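Local coordinates for protein 1,4-dihydroxy-2-naphthoyl-CoA hydrolase (Escherichia coli, PDB 4K49) that hydrolyses 1,4-dihydroxy-2-naphthoyl-CoA to 1,4-dihydroxy-2-naphthoate and CoA in menaquinone biosynthesis, and also accepts a wide range of other acyl-CoA thioesters, at residues A[61-64]-A[65-69]; A[12-15]-A[16-19]. All coordinates share one frame; numbering follows the deposited sequence.

Contact 1: residues A[61-64]-A[65-69]; sequences LAES and IGSVA. With HFQ (2,4-dihydroxyphenacyl coenzyme A), chain F.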
loop_
_atom_site.group_PDB
_atom_site.type_symbol
_atom_site.label_atom_id
_atom_site.label_comp_id
_atom_site.label_asym_id
_atom_site.label_seq_id
_atom_site.Cartn_x
_atom_site.Cartn_y
_atom_site.Cartn_z
ATOM N N LEU A 61 -5.641 -1.918 -1.505
ATOM C CA LEU A 61 -7.071 -1.894 -1.820
ATOM C C LEU A 61 -7.494 -0.531 -2.367
ATOM O O LEU A 61 -8.169 -0.456 -3.387
ATOM C CB LEU A 61 -7.889 -2.246 -0.580
ATOM C CG LEU A 61 -9.410 -2.271 -0.766
ATOM C CD1 LEU A 61 -9.866 -3.272 -1.841
ATOM C CD2 LEU A 61 -10.054 -2.567 0.563
ATOM N N ALA A 62 -7.094 0.547 -1.693
ATOM C CA ALA A 62 -7.460 1.886 -2.151
ATOM C C ALA A 62 -6.912 2.181 -3.547
ATOM O O ALA A 62 -7.634 2.678 -4.419
ATOM C CB ALA A 62 -6.994 2.937 -1.154
ATOM N N GLU A 63 -5.638 1.890 -3.775
ATOM C CA GLU A 63 -5.084 2.197 -5.084
ATOM C C GLU A 63 -5.657 1.273 -6.169
ATOM O O GLU A 63 -5.824 1.696 -7.306
ATOM C CB GLU A 63 -3.552 2.189 -5.085
ATOM C CG GLU A 63 -2.988 2.692 -6.424
ATOM C CD GLU A 63 -1.624 3.330 -6.316
ATOM O OE1 GLU A 63 -1.162 3.634 -5.195
ATOM O OE2 GLU A 63 -0.998 3.532 -7.372
ATOM N N SER A 64 -5.990 0.031 -5.815
ATOM C CA SER A 64 -6.612 -0.887 -6.777
ATOM C C SER A 64 -7.981 -0.386 -7.241
ATOM O O SER A 64 -8.278 -0.372 -8.443
ATOM C CB SER A 64 -6.780 -2.292 -6.176
ATOM O OG SER A 64 -5.531 -2.870 -5.827
ATOM N N ILE A 65 -8.822 0.017 -6.291
ATOM C CA ILE A 65 -10.165 0.473 -6.643
ATOM C C ILE A 65 -10.089 1.813 -7.378
ATOM O O ILE A 65 -10.654 1.962 -8.465
ATOM C CB ILE A 65 -11.071 0.619 -5.407
ATOM C CG1 ILE A 65 -11.109 -0.684 -4.609
ATOM C CG2 ILE A 65 -12.503 0.999 -5.825
ATOM C CD1 ILE A 65 -11.909 -0.533 -3.318
ATOM N N GLY A 66 -9.373 2.778 -6.803
ATOM C CA GLY A 66 -9.262 4.096 -7.415
ATOM C C GLY A 66 -8.648 4.093 -8.811
ATOM O O GLY A 66 -9.121 4.803 -9.715
ATOM N N SER A 67 -7.600 3.298 -9.008
ATOM C CA SER A 67 -6.937 3.233 -10.307
ATOM C C SER A 67 -7.839 2.611 -11.366
ATOM O O SER A 67 -7.870 3.071 -12.511
ATOM C CB SER A 67 -5.634 2.431 -10.229
ATOM O OG SER A 67 -4.669 3.023 -9.373
ATOM N N VAL A 68 -8.551 1.544 -11.026
ATOM C CA VAL A 68 -9.370 0.921 -12.065
ATOM C C VAL A 68 -10.618 1.761 -12.312
ATOM O O VAL A 68 -11.101 1.848 -13.441
ATOM C CB VAL A 68 -9.682 -0.576 -11.794
ATOM C CG1 VAL A 68 -10.786 -0.735 -10.786
ATOM C CG2 VAL A 68 -10.076 -1.266 -13.101
ATOM N N ALA A 69 -11.121 2.405 -11.261
ATOM C CA ALA A 69 -12.211 3.359 -11.436
ATOM C C ALA A 69 -11.751 4.441 -12.396
ATOM O O ALA A 69 -12.492 4.845 -13.299
ATOM C CB ALA A 69 -12.614 3.965 -10.122
HETATM C CB HFQ F . -1.560 2.301 -10.355
HETATM N N1A HFQ F . 4.407 6.529 -20.861
HETATM O O1A HFQ F . 9.793 13.327 -16.704
HETATM P P1A HFQ F . 9.515 12.225 -15.667
HETATM C C1B HFQ F . -1.884 0.864 -9.848
HETATM O O1B HFQ F . -1.121 0.340 -8.974
HETATM C C1D HFQ F . 8.469 8.185 -18.617
HETATM S S1P HFQ F . -0.261 2.284 -11.581
HETATM C C2A HFQ F . 5.445 5.845 -20.354
HETATM O O2A HFQ F . 10.743 12.016 -14.765
HETATM P P2A HFQ F . 6.850 12.866 -15.387
HETATM C C2B HFQ F . -3.032 0.089 -10.375
HETATM O O2B HFQ F . -6.268 -2.166 -11.668
HETATM C C2D HFQ F . 9.393 9.209 -18.899
HETATM O O2D HFQ F . 9.927 9.135 -20.227
HETATM C C2P HFQ F . 1.255 1.873 -10.753
HETATM N N3A HFQ F . 6.474 6.485 -19.770
HETATM O O3A HFQ F . 8.295 12.604 -14.776
HETATM C C3B HFQ F . -3.573 -0.900 -9.543
HETATM O O3B HFQ F . -3.079 1.279 -12.503
HETATM C C3D HFQ F . 10.445 8.936 -17.966
HETATM O O3D HFQ F . 11.123 7.748 -18.452
HETATM P P3D HFQ F . 12.706 7.775 -18.902
HETATM C C3P HFQ F . 1.888 2.945 -9.923
HETATM C C4A HFQ F . 6.476 7.836 -19.689
HETATM O O4A HFQ F . 6.132 13.802 -14.529
HETATM C C4B HFQ F . -4.639 -1.643 -9.980
HETATM C C4D HFQ F . 9.752 8.555 -16.764
HETATM O O4D HFQ F . 8.426 8.139 -17.197
HETATM N N4P HFQ F . 2.100 4.152 -10.551
HETATM C C5A HFQ F . 5.425 8.580 -20.202
HETATM O O5A HFQ F . 6.918 13.470 -16.793
HETATM C C5B HFQ F . -5.184 -1.410 -11.246
HETATM C C5D HFQ F . 9.650 9.714 -15.868
HETATM O O5D HFQ F . 9.176 10.886 -16.408
HETATM C C5P HFQ F . 3.084 4.295 -11.560
HETATM O O5P HFQ F . 3.818 3.299 -11.907
HETATM C C6A HFQ F . 4.354 7.878 -20.811
HETATM N N6A HFQ F . 3.227 8.592 -21.359
HETATM O O6A HFQ F . 6.149 11.476 -15.452
HETATM C C6B HFQ F . -4.647 -0.425 -12.083
HETATM C C6P HFQ F . 3.309 5.623 -12.241
HETATM N N7A HFQ F . 5.715 9.901 -19.962
HETATM O O7A HFQ F . 12.771 8.144 -20.471
HETATM C C7B HFQ F . -3.579 0.315 -11.652
HETATM C C7P HFQ F . 4.778 6.051 -12.114
HETATM C C8A HFQ F . 6.903 9.989 -19.338
HETATM O O8A HFQ F . 13.434 8.772 -18.138
HETATM N N8P HFQ F . 5.064 7.432 -12.460
HETATM N N9A HFQ F . 7.363 8.733 -19.181
HETATM O O9A HFQ F . 13.306 6.381 -18.672
HETATM C C9P HFQ F . 5.290 7.770 -13.869
HETATM O O9P HFQ F . 5.233 6.919 -14.684
HETATM C CAP HFQ F . 5.589 9.225 -14.191
HETATM O OAP HFQ F . 5.590 9.980 -13.014
HETATM C CBP HFQ F . 4.544 9.811 -15.143
HETATM C CCP HFQ F . 4.820 11.250 -15.196
HETATM C CDP HFQ F . 4.729 9.187 -16.541
HETATM C CEP HFQ F . 3.189 9.553 -14.619
#

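Contact 2: residues A[12-15]-A[16-19]; sequences LNAM and GEGN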
loop_
_atom_site.group_PDB
_atom_site.type_symbol
_atom_site.label_atom_id
_atom_site.label_comp_id
_atom_site.label_asym_id
_atom_site.label_seq_id
_atom_site.Cartn_x
_atom_site.Cartn_y
_atom_site.Cartn_z
ATOM N N LEU A 12 -14.454 -7.167 -14.744
ATOM C CA LEU A 12 -13.659 -6.342 -13.836
ATOM C C LEU A 12 -12.855 -7.244 -12.903
ATOM O O LEU A 12 -11.668 -7.027 -12.676
ATOM C CB LEU A 12 -14.569 -5.411 -13.033
ATOM C CG LEU A 12 -13.918 -4.546 -11.955
ATOM C CD1 LEU A 12 -12.851 -3.675 -12.557
ATOM C CD2 LEU A 12 -14.985 -3.685 -11.298
ATOM N N ASN A 13 -13.504 -8.271 -12.369
ATOM C CA ASN A 13 -12.812 -9.198 -11.483
ATOM C C ASN A 13 -11.762 -10.041 -12.213
ATOM O O ASN A 13 -10.754 -10.427 -11.629
ATOM C CB ASN A 13 -13.827 -10.064 -10.731
ATOM C CG ASN A 13 -14.402 -9.350 -9.524
ATOM O OD1 ASN A 13 -13.655 -8.794 -8.715
ATOM N ND2 ASN A 13 -15.727 -9.324 -9.412
ATOM N N ALA A 14 -11.988 -10.316 -13.497
ATOM C CA ALA A 14 -11.020 -11.090 -14.264
ATOM C C ALA A 14 -9.697 -10.339 -14.418
ATOM O O ALA A 14 -8.659 -10.965 -14.617
ATOM C CB ALA A 14 -11.582 -11.470 -15.626
ATOM N N MET A 15 -9.730 -9.009 -14.333
ATOM C CA MET A 15 -8.516 -8.191 -14.505
ATOM C C MET A 15 -7.435 -8.501 -13.460
ATOM O O MET A 15 -6.236 -8.312 -13.704
ATOM C CB MET A 15 -8.838 -6.689 -14.416
ATOM C CG MET A 15 -9.687 -6.108 -15.540
ATOM S SD MET A 15 -9.996 -4.328 -15.331
ATOM C CE MET A 15 -8.322 -3.715 -15.127
ATOM N N GLY A 16 -7.869 -8.957 -12.292
ATOM C CA GLY A 16 -6.976 -9.189 -11.171
ATOM C C GLY A 16 -6.275 -10.532 -11.219
ATOM O O GLY A 16 -5.323 -10.751 -10.478
ATOM N N GLU A 17 -6.717 -11.428 -12.099
ATOM C CA GLU A 17 -6.139 -12.772 -12.125
ATOM C C GLU A 17 -4.662 -12.711 -12.497
ATOM O O GLU A 17 -4.299 -12.134 -13.520
ATOM C CB GLU A 17 -6.886 -13.671 -13.119
ATOM C CG GLU A 17 -8.396 -13.752 -12.887
ATOM C CD GLU A 17 -9.164 -14.271 -14.108
ATOM O OE1 GLU A 17 -10.303 -14.765 -13.930
ATOM O OE2 GLU A 17 -8.640 -14.165 -15.243
ATOM N N GLY A 18 -3.810 -13.287 -11.652
ATOM C CA GLY A 18 -2.397 -13.381 -11.970
ATOM C C GLY A 18 -1.613 -12.112 -11.674
ATOM O O GLY A 18 -0.476 -11.972 -12.107
ATOM N N ASN A 19 -2.225 -11.179 -10.951
ATOM C CA ASN A 19 -1.494 -10.024 -10.437
ATOM C C ASN A 19 -1.862 -9.779 -8.969
ATOM O O ASN A 19 -2.576 -10.594 -8.363
ATOM C CB ASN A 19 -1.714 -8.786 -11.317
ATOM C CG ASN A 19 -3.179 -8.447 -11.479
ATOM O OD1 ASN A 19 -3.814 -7.932 -10.554
ATOM N ND2 ASN A 19 -3.731 -8.744 -12.653
HETATM O O HOH W 1 -5.819 -10.988 -15.609
#

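Contact 1: residues A[61-64]-A[65-69]
S67 grips the carbonyl oxygen of E63 twice in helix 55-72, the long helix wrapped by the antiparallel sheet of this hot-dog fold. S67 OG gives a hydrogen bond to E63 O at 2.7 Å, and S67 N gives another to the same oxygen, the two donors arriving from opposite faces of the carbonyl plane. A chi1 of -63° places S67 OG beside its own backbone N, where it reaches E63 O while still lying 3.3 Å from the methylene carbon CB of the 2,4-dihydroxyphenacyl-CoA analogue; S67 CB meets ring carbon C7B at 3.3 Å. In E63, inferred to be the nucleophile or proton acceptor, CG trans to the backbone N (chi1 -173°) and the extended chain carry the carboxylate to the analogue: E63 OE2 lies 3.3 Å from its methylene carbon CB, while OE1 is hydrogen-bonded to NE2 of H89 of the second subunit. With a glutamine here the carboxylate beside the methylene would be replaced by an amide, and that histidine would probably be left with a poorer acceptor. S64 OG is turned back to V60 O and also meets H54 of the second subunit. V68, whose backbone N bonds S64 O, lies near the phenacyl hydroxyl O2B. On another side of the helix, L61 and I65 run side by side against the sheet, L61 CD1 touching I65 CD1 at 3.7 Å.

Contact 2: residues A[12-15]-A[16-19]
E17 folds its side chain back over A14, the CG methylene of E17 lying 3.3 Å from A14 O and the carboxylate oxygen OE1 3.9 Å from the methyl CB of A14. A14 O also accepts E17 N at 3.2 Å, closing a type I turn from A14 to E17; this donor stands well above the carbonyl plane, 61° out of it, although its N-H points fairly straight at the oxygen. One residue earlier, G16 N makes a weak bond to N13 O. A second turn, type II from G16 to N19, follows directly, with G18 at positive phi, a conformation that favours glycine. The second turn brings N19 back to M15, where N19 ND2 donates to M15 O at 2.8 Å. That bond lies in the carbonyl plane and on a lone pair, with the acceptor also in the plane of the N19 amide, a coplanar fit that should fix the rotation of the amide. A chi1 of 56° turns this amide back toward M15 O, and its other polar atom, OD1, accepts V21 N. A water lies within hydrogen-bonding distance of both A14 O and E17 O. One asparagine side chain thus links M15 to the start of helix 20-23: two consecutive beta turns joined to an asparagine N-cap.

From the N terminus, contact 2 comes first: its turns close the short connection between helix 9-14 and helix 20-23. The chain then passes through strands 27-31 and 36-41 before helix 55-72, where contact 1 spans successive turns of that one helix. The two are in series, neither nested nor crossed, with centres about 13 Å apart. They nevertheless touch in space, since V68 CG2 of 65-69 packs at 3.6 Å on M15 CE and at 3.7 Å on L12 CD1 of 12-15. The N-terminal helix is thereby tied to the central one beside the bound analogue, and both contacts also meet the second subunit.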